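Local structure of tropomodulin TMD-1 (Caenorhabditis elegans, 1PGV) at residues Ile33-Arg37 with Glu38-Asp42; Cys67-Lys70 with His71-Lys74; Leu90-Leu93 with Ile94-Pro98; Glu154-Glu157 with Ser158-Arg161. The protein probably caps the pointed ends of actin filaments, blocking subunit gain and loss there, this chain being the C-terminal domain of the whole protein. All blocks are in the same frame, centred on the assembly; numbering follows the deposited sequence.

Contact 1 (Ile33-Arg37 with Glu38-Asp42); sequences INRLR and EDDTD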
ATOM      1  N   ILE A  33      -0.351   9.724 -15.609  1.00 30.18           N
ATOM      2  CA  ILE A  33      -1.006   8.617 -16.292  1.00 29.87           C
ATOM      3  C   ILE A  33      -0.239   8.252 -17.557  1.00 30.89           C
ATOM      4  O   ILE A  33       0.122   7.093 -17.761  1.00 31.43           O
ATOM      5  CB  ILE A  33      -2.462   8.976 -16.674  1.00 29.89           C
ATOM      6  CG1 ILE A  33      -3.327   9.039 -15.412  1.00 28.32           C
ATOM      7  CG2 ILE A  33      -3.014   7.950 -17.662  1.00 29.03           C
ATOM      8  CD1 ILE A  33      -4.756   9.481 -15.660  1.00 30.06           C
ATOM      9  N   ASN A  34       0.016   9.244 -18.402  1.00 30.89           N
ATOM     10  CA  ASN A  34       0.740   9.001 -19.645  1.00 31.70           C
ATOM     11  C   ASN A  34       2.142   8.452 -19.407  1.00 29.37           C
ATOM     12  O   ASN A  34       2.565   7.517 -20.080  1.00 28.97           O
ATOM     13  CB  ASN A  34       0.828  10.284 -20.479  1.00 34.25           C
ATOM     14  CG  ASN A  34      -0.511  10.695 -21.061  1.00 36.67           C
ATOM     15  OD1 ASN A  34      -1.212   9.883 -21.669  1.00 37.85           O
ATOM     16  ND2 ASN A  34      -0.871  11.962 -20.886  1.00 38.33           N
ATOM     17  N   ARG A  35       2.860   9.032 -18.450  1.00 28.10           N
ATOM     18  CA  ARG A  35       4.217   8.587 -18.156  1.00 27.72           C
ATOM     19  C   ARG A  35       4.279   7.173 -17.581  1.00 27.82           C
ATOM     20  O   ARG A  35       5.124   6.376 -17.979  1.00 27.84           O
ATOM     21  CB  ARG A  35       4.900   9.575 -17.205  1.00 26.78           C
ATOM     22  CG  ARG A  35       5.142  10.944 -17.833  1.00 26.75           C
ATOM     23  CD  ARG A  35       5.819  11.888 -16.859  1.00 24.66           C
ATOM     24  NE  ARG A  35       7.168  11.443 -16.511  1.00 23.81           N
ATOM     25  CZ  ARG A  35       7.887  11.960 -15.521  1.00 22.54           C
ATOM     26  NH1 ARG A  35       7.386  12.941 -14.780  1.00 23.08           N
ATOM     27  NH2 ARG A  35       9.106  11.498 -15.269  1.00 22.26           N
ATOM     28  N   LEU A  36       3.384   6.860 -16.649  1.00 28.40           N
ATOM     29  CA  LEU A  36       3.366   5.526 -16.052  1.00 29.58           C
ATOM     30  C   LEU A  36       3.055   4.462 -17.105  1.00 30.31           C
ATOM     31  O   LEU A  36       3.659   3.390 -17.113  1.00 30.32           O
ATOM     32  CB  LEU A  36       2.341   5.467 -14.914  1.00 29.04           C
ATOM     33  CG  LEU A  36       2.739   6.213 -13.637  1.00 28.83           C
ATOM     34  CD1 LEU A  36       1.560   6.299 -12.688  1.00 28.83           C
ATOM     35  CD2 LEU A  36       3.914   5.502 -12.978  1.00 28.64           C
ATOM     36  N   ARG A  37       2.116   4.766 -17.995  1.00 32.43           N
ATOM     37  CA  ARG A  37       1.741   3.831 -19.052  1.00 34.27           C
ATOM     38  C   ARG A  37       2.928   3.503 -19.950  1.00 34.63           C
ATOM     39  O   ARG A  37       3.072   2.373 -20.416  1.00 34.16           O
ATOM     40  CB  ARG A  37       0.614   4.410 -19.910  1.00 35.20           C
ATOM     41  CG  ARG A  37      -0.741   4.441 -19.234  1.00 38.32           C
ATOM     42  CD  ARG A  37      -1.790   5.036 -20.159  1.00 39.04           C
ATOM     43  NE  ARG A  37      -3.123   5.011 -19.565  1.00 41.82           N
ATOM     44  CZ  ARG A  37      -4.159   5.701 -20.034  1.00 41.93           C
ATOM     45  NH1 ARG A  37      -4.011   6.472 -21.105  1.00 43.37           N
ATOM     46  NH2 ARG A  37      -5.338   5.624 -19.434  1.00 41.27           N
ATOM     47  N   GLU A  38       3.775   4.499 -20.188  1.00 34.27           N
ATOM     48  CA  GLU A  38       4.944   4.319 -21.038  1.00 35.13           C
ATOM     49  C   GLU A  38       6.133   3.806 -20.231  1.00 34.32           C
ATOM     50  O   GLU A  38       7.254   3.739 -20.735  1.00 34.55           O
ATOM     51  CB  GLU A  38       5.303   5.642 -21.721  1.00 38.29           C
ATOM     52  CG  GLU A  38       4.162   6.231 -22.537  1.00 42.89           C
ATOM     53  CD  GLU A  38       4.535   7.534 -23.219  1.00 45.60           C
ATOM     54  OE1 GLU A  38       4.970   8.473 -22.520  1.00 48.21           O
ATOM     55  OE2 GLU A  38       4.385   7.621 -24.457  1.00 48.20           O
ATOM     56  N   ASP A  39       5.876   3.450 -18.976  1.00 32.23           N
ATOM     57  CA  ASP A  39       6.910   2.925 -18.093  1.00 30.99           C
ATOM     58  C   ASP A  39       8.110   3.870 -17.983  1.00 30.25           C
ATOM     59  O   ASP A  39       9.265   3.457 -18.114  1.00 29.45           O
ATOM     60  CB  ASP A  39       7.348   1.542 -18.587  1.00 32.24           C
ATOM     61  CG  ASP A  39       8.276   0.842 -17.620  1.00 32.91           C
ATOM     62  OD1 ASP A  39       8.145   1.065 -16.400  1.00 32.19           O
ATOM     63  OD2 ASP A  39       9.127   0.054 -18.080  1.00 35.42           O
ATOM     64  N   ASP A  40       7.814   5.141 -17.732  1.00 29.70           N
ATOM     65  CA  ASP A  40       8.833   6.178 -17.587  1.00 28.91           C
ATOM     66  C   ASP A  40       9.863   5.764 -16.540  1.00 29.73           C
ATOM     67  O   ASP A  40       9.518   5.495 -15.389  1.00 28.43           O
ATOM     68  CB  ASP A  40       8.163   7.489 -17.178  1.00 29.58           C
ATOM     69  CG  ASP A  40       9.119   8.657 -17.174  1.00 30.03           C
ATOM     70  OD1 ASP A  40      10.007   8.701 -16.299  1.00 31.41           O
ATOM     71  OD2 ASP A  40       8.979   9.531 -18.052  1.00 31.57           O
ATOM     72  N   THR A  41      11.131   5.731 -16.940  1.00 27.69           N
ATOM     73  CA  THR A  41      12.208   5.321 -16.043  1.00 29.11           C
ATOM     74  C   THR A  41      12.531   6.310 -14.923  1.00 28.38           C
ATOM     75  O   THR A  41      13.159   5.938 -13.931  1.00 27.27           O
ATOM     76  CB  THR A  41      13.510   5.057 -16.835  1.00 30.42           C
ATOM     77  OG1 THR A  41      14.537   4.624 -15.936  0.50 30.62           O
ATOM     78  CG2 THR A  41      13.962   6.321 -17.550  0.50 31.02           C
ATOM     79  N   ASP A  42      12.093   7.558 -15.069  1.00 27.98           N
ATOM     80  CA  ASP A  42      12.383   8.585 -14.072  1.00 26.40           C
ATOM     81  C   ASP A  42      11.260   8.895 -13.086  1.00 26.16           C
ATOM     82  O   ASP A  42      11.506   9.474 -12.026  1.00 25.72           O
ATOM     83  CB  ASP A  42      12.811   9.871 -14.781  1.00 28.58           C
ATOM     84  CG  ASP A  42      13.912   9.630 -15.796  1.00 30.07           C
ATOM     85  OD1 ASP A  42      13.714   9.960 -16.983  1.00 32.34           O
ATOM     86  OD2 ASP A  42      14.976   9.105 -15.405  1.00 31.44           O
TER
HETATM   87  O   HOH W   1      10.296  12.300 -12.772  1.00 34.52           O
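A Schellman motif ends helix 29-37, tying R35 and L36 to D40 and D39 through two backbone bonds, D40 N to R35 O (3.0 Å) and D39 N to L36 O (2.9 Å). D39, the C-prime residue, has the positive phi (55°) that this reversal of the chain requires. One turn back, E38 N donates to N34 O at 3.3 Å, and the CG of E38 packs against the same carbonyl. The side chains of R35 and D40 repeat the link already made by their backbones. The arginine chain bends at chi3 (65°), and its guanidinium grips the carboxylate side-on, with NE to D40 OD2 at 3.1 Å and NH2 to D40 OD1 also at 3.1 Å. The two planes stand 74° apart, and both nitrogens come from above the carboxylate plane, although OD2 lies at the edge of the guanidinium. From the opposite face of the carboxylate D42 N reaches OD1 at 2.7 Å, forming an Asx turn, and L43 N is a further donor to that oxygen. With an alanine at D40, R35 would probably lose the carboxylate it grips, and the amides of D42 and L43 the acceptor that shapes the turn. Beyond the salt bridge, a water accepts from R35 NH2 at 2.9 Å and returns a weak bond to D42 O.

Contact 2 (Cys67-Lys70 with His71-Lys74); sequences CNSK and HIEK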
ATOM      1  N   CYS A  67       0.406   0.192 -12.972  1.00 22.65           N
ATOM      2  CA  CYS A  67       0.707  -1.228 -13.139  1.00 24.01           C
ATOM      3  C   CYS A  67       1.709  -1.492 -14.255  1.00 25.37           C
ATOM      4  O   CYS A  67       2.379  -2.522 -14.262  1.00 26.21           O
ATOM      5  CB  CYS A  67      -0.570  -2.019 -13.430  1.00 25.59           C
ATOM      6  SG  CYS A  67      -1.737  -2.047 -12.066  1.00 26.85           S
ATOM      7  N   ASN A  68       1.806  -0.560 -15.198  1.00 26.47           N
ATOM      8  CA  ASN A  68       2.724  -0.707 -16.323  1.00 27.87           C
ATOM      9  C   ASN A  68       4.140  -0.226 -16.023  1.00 27.78           C
ATOM     10  O   ASN A  68       5.061  -0.450 -16.812  1.00 27.13           O
ATOM     11  CB  ASN A  68       2.171   0.045 -17.530  1.00 30.58           C
ATOM     12  CG  ASN A  68       0.802  -0.452 -17.936  1.00 33.60           C
ATOM     13  OD1 ASN A  68       0.638  -1.618 -18.289  1.00 36.15           O
ATOM     14  ND2 ASN A  68      -0.192   0.428 -17.879  1.00 35.15           N
ATOM     15  N   SER A  69       4.316   0.427 -14.879  1.00 25.10           N
ATOM     16  CA  SER A  69       5.626   0.939 -14.495  1.00 23.19           C
ATOM     17  C   SER A  69       6.432  -0.004 -13.610  1.00 24.53           C
ATOM     18  O   SER A  69       5.940  -0.486 -12.591  1.00 23.85           O
ATOM     19  CB  SER A  69       5.478   2.278 -13.774  1.00 23.44           C
ATOM     20  OG  SER A  69       6.701   2.646 -13.154  1.00 23.58           O
ATOM     21  N   LYS A  70       7.675  -0.261 -13.999  1.00 24.08           N
ATOM     22  CA  LYS A  70       8.540  -1.118 -13.205  1.00 25.88           C
ATOM     23  C   LYS A  70       9.527  -0.226 -12.466  1.00 24.81           C
ATOM     24  O   LYS A  70      10.535  -0.692 -11.943  1.00 25.96           O
ATOM     25  CB  LYS A  70       9.287  -2.116 -14.096  1.00 28.91           C
ATOM     26  CG  LYS A  70      10.089  -1.493 -15.225  1.00 32.13           C
ATOM     27  CD  LYS A  70      10.794  -2.575 -16.035  1.00 36.30           C
ATOM     28  CE  LYS A  70      11.466  -2.002 -17.272  1.00 37.86           C
ATOM     29  NZ  LYS A  70      12.480  -0.965 -16.931  1.00 41.14           N
ATOM     30  N   HIS A  71       9.209   1.063 -12.408  1.00 24.57           N
ATOM     31  CA  HIS A  71      10.072   2.036 -11.756  1.00 24.37           C
ATOM     32  C   HIS A  71       9.443   2.760 -10.569  1.00 23.28           C
ATOM     33  O   HIS A  71      10.147   3.168  -9.647  1.00 24.09           O
ATOM     34  CB  HIS A  71      10.539   3.060 -12.794  1.00 25.44           C
ATOM     35  CG  HIS A  71      11.258   2.448 -13.956  1.00 25.54           C
ATOM     36  ND1 HIS A  71      12.550   1.976 -13.868  1.00 27.86           N
ATOM     37  CD2 HIS A  71      10.854   2.201 -15.225  1.00 25.64           C
ATOM     38  CE1 HIS A  71      12.912   1.465 -15.031  1.00 26.71           C
ATOM     39  NE2 HIS A  71      11.901   1.590 -15.872  1.00 28.43           N
ATOM     40  N   ILE A  72       8.123   2.922 -10.578  1.00 23.31           N
ATOM     41  CA  ILE A  72       7.466   3.626  -9.483  1.00 21.40           C
ATOM     42  C   ILE A  72       7.862   3.050  -8.124  1.00 21.72           C
ATOM     43  O   ILE A  72       7.818   1.839  -7.911  1.00 20.45           O
ATOM     44  CB  ILE A  72       5.927   3.606  -9.646  1.00 22.37           C
ATOM     45  CG1 ILE A  72       5.279   4.393  -8.506  1.00 22.53           C
ATOM     46  CG2 ILE A  72       5.427   2.170  -9.705  1.00 22.74           C
ATOM     47  CD1 ILE A  72       3.773   4.591  -8.668  1.00 23.06           C
ATOM     48  N   GLU A  73       8.257   3.935  -7.212  1.00 20.30           N
ATOM     49  CA  GLU A  73       8.693   3.549  -5.877  1.00 21.39           C
ATOM     50  C   GLU A  73       7.758   4.016  -4.776  1.00 19.93           C
ATOM     51  O   GLU A  73       7.675   3.390  -3.717  1.00 20.59           O
ATOM     52  CB  GLU A  73      10.096   4.105  -5.609  1.00 22.76           C
ATOM     53  CG  GLU A  73      11.189   3.408  -6.396  1.00 25.44           C
ATOM     54  CD  GLU A  73      12.543   4.075  -6.238  1.00 29.72           C
ATOM     55  OE1 GLU A  73      12.758   4.767  -5.220  1.00 31.26           O
ATOM     56  OE2 GLU A  73      13.393   3.893  -7.131  1.00 31.63           O
ATOM     57  N   LYS A  74       7.069   5.125  -5.012  1.00 20.09           N
ATOM     58  CA  LYS A  74       6.149   5.662  -4.020  1.00 19.84           C
ATOM     59  C   LYS A  74       4.851   6.109  -4.674  1.00 19.77           C
ATOM     60  O   LYS A  74       4.858   6.839  -5.663  1.00 18.91           O
ATOM     61  CB  LYS A  74       6.783   6.841  -3.283  1.00 21.90           C
ATOM     62  CG  LYS A  74       8.065   6.500  -2.546  1.00 26.52           C
ATOM     63  CD  LYS A  74       8.611   7.715  -1.805  1.00 31.80           C
ATOM     64  CE  LYS A  74       9.898   7.382  -1.064  1.00 35.04           C
ATOM     65  NZ  LYS A  74      10.399   8.551  -0.285  1.00 38.37           N
TER
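H71 and K70, neighbours in the chain, send their side chains out side by side in the same direction, and the imidazole is covered on one face by the aliphatic part of the lysine. The CG of K70 stands 3.9 Å from the centroid of the H71 ring, 24° off the ring normal, in a CH-pi contact displaced toward the rim on the NE2 and CD2 side. The K70 chain leaves the backbone with CG between N and the carbonyl carbon (chi1 55°), which puts that methylene over the ring. It then runs extended until a bend at chi4, which leaves NZ 2.8 Å from H71 NE2. The H71 side chain also packs on D39, T41 and K44 of the preceding connection, so it joins its own loop to the one before strand 45-47. Under this pair the backbone is folded by an ST turn, placed where helix 56-66 gives way to strand 74-76 in the leucine-rich-repeat-like fold of tropomodulin. Buried S69 opens it: OG accepts from H71 N at 3.1 Å and from I72 N at 3.0 Å, both bonds fairly straight, so one hydroxyl oxygen satisfies two consecutive amides and fixes the bend. I72 continues the turn inward, its CG2 packing 3.7 Å from S69 OG. Its carbonyl oxygen accepts from S99 OG, in the connection that leads to the next strand, 102-104.

Contact 3 (Leu90-Leu93 with Ile94-Pro98); sequences LIEL and IETSP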
ATOM      1  N   LEU A  90      -5.797  -1.354  -6.960  1.00 19.19           N
ATOM      2  CA  LEU A  90      -4.519  -1.411  -6.259  1.00 19.79           C
ATOM      3  C   LEU A  90      -4.082  -2.850  -6.042  1.00 19.38           C
ATOM      4  O   LEU A  90      -2.898  -3.126  -5.829  1.00 18.34           O
ATOM      5  CB  LEU A  90      -4.607  -0.689  -4.913  1.00 20.67           C
ATOM      6  CG  LEU A  90      -4.705   0.838  -4.980  1.00 20.94           C
ATOM      7  CD1 LEU A  90      -4.758   1.402  -3.575  1.00 21.17           C
ATOM      8  CD2 LEU A  90      -3.506   1.402  -5.742  1.00 22.30           C
ATOM      9  N   ILE A  91      -5.036  -3.777  -6.089  1.00 19.03           N
ATOM     10  CA  ILE A  91      -4.689  -5.176  -5.917  1.00 18.15           C
ATOM     11  C   ILE A  91      -3.757  -5.608  -7.044  1.00 17.62           C
ATOM     12  O   ILE A  91      -2.723  -6.218  -6.791  1.00 16.11           O
ATOM     13  CB  ILE A  91      -5.943  -6.085  -5.918  1.00 19.87           C
ATOM     14  CG1 ILE A  91      -6.777  -5.805  -4.665  1.00 20.06           C
ATOM     15  CG2 ILE A  91      -5.522  -7.553  -5.959  1.00 19.88           C
ATOM     16  CD1 ILE A  91      -8.106  -6.545  -4.621  1.00 24.60           C
ATOM     17  N   GLU A  92      -4.114  -5.289  -8.287  1.00 18.50           N
ATOM     18  CA  GLU A  92      -3.280  -5.667  -9.422  1.00 18.90           C
ATOM     19  C   GLU A  92      -1.913  -4.989  -9.327  1.00 19.24           C
ATOM     20  O   GLU A  92      -0.879  -5.619  -9.558  1.00 18.62           O
ATOM     21  CB  GLU A  92      -3.937  -5.271 -10.746  1.00 22.12           C
ATOM     22  CG  GLU A  92      -3.263  -5.904 -11.954  1.00 27.39           C
ATOM     23  CD  GLU A  92      -3.723  -5.316 -13.274  1.00 32.29           C
ATOM     24  OE1 GLU A  92      -4.916  -4.964 -13.390  1.00 33.86           O
ATOM     25  OE2 GLU A  92      -2.893  -5.218 -14.203  1.00 35.08           O
ATOM     26  N   LEU A  93      -1.920  -3.706  -8.983  1.00 19.35           N
ATOM     27  CA  LEU A  93      -0.675  -2.942  -8.859  1.00 18.99           C
ATOM     28  C   LEU A  93       0.283  -3.585  -7.861  1.00 19.07           C
ATOM     29  O   LEU A  93       1.453  -3.843  -8.174  1.00 18.93           O
ATOM     30  CB  LEU A  93      -0.971  -1.508  -8.413  1.00 19.70           C
ATOM     31  CG  LEU A  93       0.278  -0.660  -8.144  1.00 19.53           C
ATOM     32  CD1 LEU A  93       1.092  -0.564  -9.416  1.00 19.61           C
ATOM     33  CD2 LEU A  93      -0.114   0.721  -7.648  1.00 20.76           C
ATOM     34  N   ILE A  94      -0.219  -3.844  -6.657  1.00 18.26           N
ATOM     35  CA  ILE A  94       0.585  -4.448  -5.603  1.00 16.46           C
ATOM     36  C   ILE A  94       1.120  -5.819  -5.993  1.00 17.13           C
ATOM     37  O   ILE A  94       2.298  -6.112  -5.794  1.00 16.37           O
ATOM     38  CB  ILE A  94      -0.236  -4.574  -4.292  1.00 15.80           C
ATOM     39  CG1 ILE A  94      -0.627  -3.180  -3.801  1.00 15.16           C
ATOM     40  CG2 ILE A  94       0.564  -5.318  -3.225  1.00 18.53           C
ATOM     41  CD1 ILE A  94      -1.575  -3.180  -2.604  1.00 15.97           C
ATOM     42  N   GLU A  95       0.259  -6.667  -6.552  1.00 17.05           N
ATOM     43  CA  GLU A  95       0.690  -8.005  -6.934  1.00 18.53           C
ATOM     44  C   GLU A  95       1.620  -8.046  -8.139  1.00 19.75           C
ATOM     45  O   GLU A  95       2.336  -9.026  -8.335  1.00 21.29           O
ATOM     46  CB  GLU A  95      -0.528  -8.897  -7.200  1.00 19.81           C
ATOM     47  CG  GLU A  95      -1.373  -9.129  -5.963  1.00 20.44           C
ATOM     48  CD  GLU A  95      -2.542 -10.064  -6.217  1.00 24.45           C
ATOM     49  OE1 GLU A  95      -2.648 -10.598  -7.342  1.00 24.53           O
ATOM     50  OE2 GLU A  95      -3.346 -10.262  -5.286  1.00 24.79           O
ATOM     51  N   THR A  96       1.622  -6.978  -8.931  1.00 19.12           N
ATOM     52  CA  THR A  96       2.446  -6.916 -10.134  1.00 22.43           C
ATOM     53  C   THR A  96       3.777  -6.179  -9.982  1.00 21.11           C
ATOM     54  O   THR A  96       4.797  -6.608 -10.528  1.00 19.55           O
ATOM     55  CB  THR A  96       1.684  -6.230 -11.289  1.00 23.34           C
ATOM     56  OG1 THR A  96       0.522  -6.999 -11.623  1.00 30.02           O
ATOM     57  CG2 THR A  96       2.575  -6.106 -12.523  1.00 29.03           C
ATOM     58  N   SER A  97       3.762  -5.081  -9.238  1.00 18.96           N
ATOM     59  CA  SER A  97       4.958  -4.248  -9.075  1.00 19.54           C
ATOM     60  C   SER A  97       6.164  -4.813  -8.333  1.00 19.97           C
ATOM     61  O   SER A  97       6.044  -5.336  -7.229  1.00 21.16           O
ATOM     62  CB  SER A  97       4.575  -2.920  -8.421  1.00 18.42           C
ATOM     63  OG  SER A  97       5.720  -2.082  -8.277  1.00 18.26           O
ATOM     64  N   PRO A  98       7.357  -4.712  -8.948  1.00 20.52           N
ATOM     65  CA  PRO A  98       8.576  -5.209  -8.309  1.00 19.99           C
ATOM     66  C   PRO A  98       9.320  -4.045  -7.637  1.00 19.15           C
ATOM     67  O   PRO A  98      10.257  -4.250  -6.862  1.00 19.62           O
ATOM     68  CB  PRO A  98       9.356  -5.783  -9.483  1.00 21.05           C
ATOM     69  CG  PRO A  98       9.072  -4.795 -10.549  1.00 20.43           C
ATOM     70  CD  PRO A  98       7.563  -4.563 -10.401  1.00 21.44           C
TER
HETATM   71  O   HOH W   2      -0.343  -5.685 -14.210  1.00 37.81           O
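I91 and E95, one helical turn apart, run alongside each other in the same direction, with the CG2 methyl of I91 3.5 Å from the OE2 of E95. E92 and T96 form a second such pair. There the hydroxyl sits beside the backbone N (chi1 -62°), which brings OG1 back to donate to E92 O at 2.9 Å, a carbonyl that the T96 amide reaches only weakly. A water bridges the two side chains, donating to E92 OE2 at 2.6 Å and to T96 OG1 at 3.0 Å. I94 is turned to another side of the helix; its CG1 lies 3.0 Å from L90 O, the acceptor of its own amide. L90 and L93 pack on F75 of strand 74-76, whereas I94 and E95 touch S121 of helix 112-121. S97 N closes the last turn on L93 O at 2.8 Å, nearly along the C=O axis. The S97 hydroxyl then accepts from the amides of S99 and L100, an ST turn that leads from helix 90-96 toward strand 102-104 of the leucine-rich-repeat-like alpha/beta domain.

Contact 4 (Glu154-Glu157 with Ser158-Arg161); sequences EENE and SLLR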
ATOM      1  N   GLU A 154       2.983 -11.260   9.130  1.00 15.66           N
ATOM      2  CA  GLU A 154       3.968 -12.162   9.700  1.00 16.33           C
ATOM      3  C   GLU A 154       4.706 -12.936   8.610  1.00 16.25           C
ATOM      4  O   GLU A 154       5.872 -13.289   8.776  1.00 16.15           O
ATOM      5  CB  GLU A 154       3.274 -13.115  10.678  1.00 20.67           C
ATOM      6  CG  GLU A 154       4.193 -13.944  11.530  1.00 25.88           C
ATOM      7  CD  GLU A 154       3.442 -14.668  12.631  1.00 28.59           C
ATOM      8  OE1 GLU A 154       3.213 -14.066  13.703  1.00 26.47           O
ATOM      9  OE2 GLU A 154       3.072 -15.837  12.408  1.00 28.49           O
ATOM     10  N   GLU A 155       4.037 -13.187   7.487  1.00 16.39           N
ATOM     11  CA  GLU A 155       4.655 -13.920   6.389  1.00 17.13           C
ATOM     12  C   GLU A 155       5.451 -12.998   5.461  1.00 17.73           C
ATOM     13  O   GLU A 155       6.278 -13.460   4.673  1.00 17.99           O
ATOM     14  CB  GLU A 155       3.581 -14.646   5.574  1.00 18.21           C
ATOM     15  CG  GLU A 155       4.125 -15.714   4.661  1.00 23.84           C
ATOM     16  CD  GLU A 155       3.044 -16.381   3.836  1.00 23.17           C
ATOM     17  OE1 GLU A 155       1.926 -16.571   4.366  1.00 20.02           O
ATOM     18  OE2 GLU A 155       3.323 -16.721   2.668  1.00 25.45           O
ATOM     19  N   ASN A 156       5.195 -11.700   5.554  1.00 15.82           N
ATOM     20  CA  ASN A 156       5.878 -10.728   4.699  1.00 14.73           C
ATOM     21  C   ASN A 156       7.250 -10.402   5.297  1.00 16.96           C
ATOM     22  O   ASN A 156       7.340 -10.017   6.455  1.00 15.18           O
ATOM     23  CB  ASN A 156       5.039  -9.452   4.598  1.00 14.72           C
ATOM     24  CG  ASN A 156       5.559  -8.489   3.539  1.00 14.02           C
ATOM     25  OD1 ASN A 156       6.719  -8.063   3.590  1.00 13.18           O
ATOM     26  ND2 ASN A 156       4.702  -8.140   2.571  1.00 12.59           N
ATOM     27  N   GLU A 157       8.305 -10.550   4.499  1.00 16.91           N
ATOM     28  CA  GLU A 157       9.666 -10.285   4.978  1.00 18.30           C
ATOM     29  C   GLU A 157      10.193  -8.875   4.689  1.00 17.95           C
ATOM     30  O   GLU A 157      11.243  -8.489   5.211  1.00 18.60           O
ATOM     31  CB  GLU A 157      10.634 -11.311   4.381  1.00 21.59           C
ATOM     32  CG  GLU A 157      10.393 -12.741   4.836  1.00 27.08           C
ATOM     33  CD  GLU A 157      11.351 -13.735   4.190  1.00 32.23           C
ATOM     34  OE1 GLU A 157      11.239 -14.940   4.488  1.00 35.36           O
ATOM     35  OE2 GLU A 157      12.212 -13.315   3.385  1.00 34.02           O
ATOM     36  N   SER A 158       9.465  -8.104   3.880  1.00 15.32           N
ATOM     37  CA  SER A 158       9.905  -6.751   3.519  1.00 16.18           C
ATOM     38  C   SER A 158       9.280  -5.595   4.301  1.00 15.65           C
ATOM     39  O   SER A 158       9.923  -4.568   4.508  1.00 13.85           O
ATOM     40  CB  SER A 158       9.679  -6.511   2.025  1.00 18.44           C
ATOM     41  OG  SER A 158      10.427  -7.421   1.237  1.00 17.63           O
ATOM     42  N   LEU A 159       8.025  -5.745   4.729  1.00 14.71           N
ATOM     43  CA  LEU A 159       7.353  -4.684   5.472  1.00 13.71           C
ATOM     44  C   LEU A 159       8.077  -4.206   6.727  1.00 14.06           C
ATOM     45  O   LEU A 159       8.409  -5.000   7.610  1.00 15.91           O
ATOM     46  CB  LEU A 159       5.936  -5.126   5.872  1.00 13.79           C
ATOM     47  CG  LEU A 159       4.956  -5.289   4.711  1.00 13.72           C
ATOM     48  CD1 LEU A 159       3.649  -5.889   5.235  1.00 14.98           C
ATOM     49  CD2 LEU A 159       4.688  -3.933   4.065  1.00 14.68           C
ATOM     50  N   LEU A 160       8.289  -2.894   6.803  1.00 15.10           N
ATOM     51  CA  LEU A 160       8.945  -2.277   7.948  1.00 14.58           C
ATOM     52  C   LEU A 160       7.967  -1.394   8.706  1.00 15.72           C
ATOM     53  O   LEU A 160       8.085  -1.224   9.917  1.00 14.43           O
ATOM     54  CB  LEU A 160      10.145  -1.441   7.481  1.00 15.96           C
ATOM     55  CG  LEU A 160      11.224  -2.243   6.755  1.00 15.97           C
ATOM     56  CD1 LEU A 160      12.313  -1.289   6.249  1.00 18.55           C
ATOM     57  CD2 LEU A 160      11.814  -3.285   7.701  1.00 16.05           C
ATOM     58  N   ARG A 161       6.994  -0.832   7.989  1.00 16.25           N
ATOM     59  CA  ARG A 161       6.000   0.038   8.608  1.00 18.21           C
ATOM     60  C   ARG A 161       4.600  -0.257   8.082  1.00 18.16           C
ATOM     61  O   ARG A 161       4.376  -0.292   6.874  1.00 17.28           O
ATOM     62  CB  ARG A 161       6.343   1.511   8.350  1.00 19.74           C
ATOM     63  CG  ARG A 161       7.560   2.010   9.134  1.00 26.01           C
ATOM     64  CD  ARG A 161       7.936   3.442   8.751  1.00 27.83           C
ATOM     65  NE  ARG A 161       8.519   3.524   7.413  1.00 29.51           N
ATOM     66  CZ  ARG A 161       9.673   2.959   7.063  1.00 31.21           C
ATOM     67  NH1 ARG A 161      10.375   2.273   7.953  1.00 31.59           N
ATOM     68  NH2 ARG A 161      10.122   3.074   5.820  1.00 31.94           N
TER
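N156 folds its side chain back over the bend it begins, and its OD1 takes two successive amides, S158 N at 2.8 Å and L159 N at 2.9 Å. The first donor is only slightly tilted from the carbonyl plane of the amide; the second comes from above it, 44° out. CG lies opposite the backbone N (chi1 -170°), directing the amide toward these donors. This is the tight part. The N156 side chain crosses that of L159 at about a right angle, with CG to CG at 3.5 Å and ND2 to L159 CD1 at 3.6 Å, and L159 itself packs on I128 and L179. ND2 has a weak bond to T122 OG1, and N182 ND2 of helix 169-190 donates to the carbonyls of N156 and L159. The solvent side is looser: exposed E157 extends outward from the bend, with only a long, weak ion pair to R185 for its carboxylate, though S158 OG beside it is held by Q126 O. Were a leucine to replace N156, the amides of S158 and L159 would be likely to lose their shared acceptor, leaving the bend less firmly set. With bonds from residues two and three positions on, N156 makes an Asx turn, which here joins helix 143-155 to strand 161-163 of the leucine-rich-repeat-like fold.

In the fold
Contacts 1 to 4 follow in series along the chain, each at or just beyond the C-terminal end of a helix and leading toward or into a strand of the parallel sheet: 45-47, 74-76, 102-104 and 161-163. Contacts 1 and 2, with centres 8 Å apart, are joined by a probable hydrogen bond from K70 N to D39 OD1 (2.8 Å). Contact 2 meets contact 3, about 9 Å away between centres, where C67 SG packs 3.5 Å from L93 CA. Contact 4 stands apart, its centre 16 Å from contact 3. In contacts 2 to 4 a side chain (S69, S97, N156) accepts from the amides two and three residues on, whereas contact 1 turns through a Schellman motif, consistent with stacked, similar but not identical alpha/beta units.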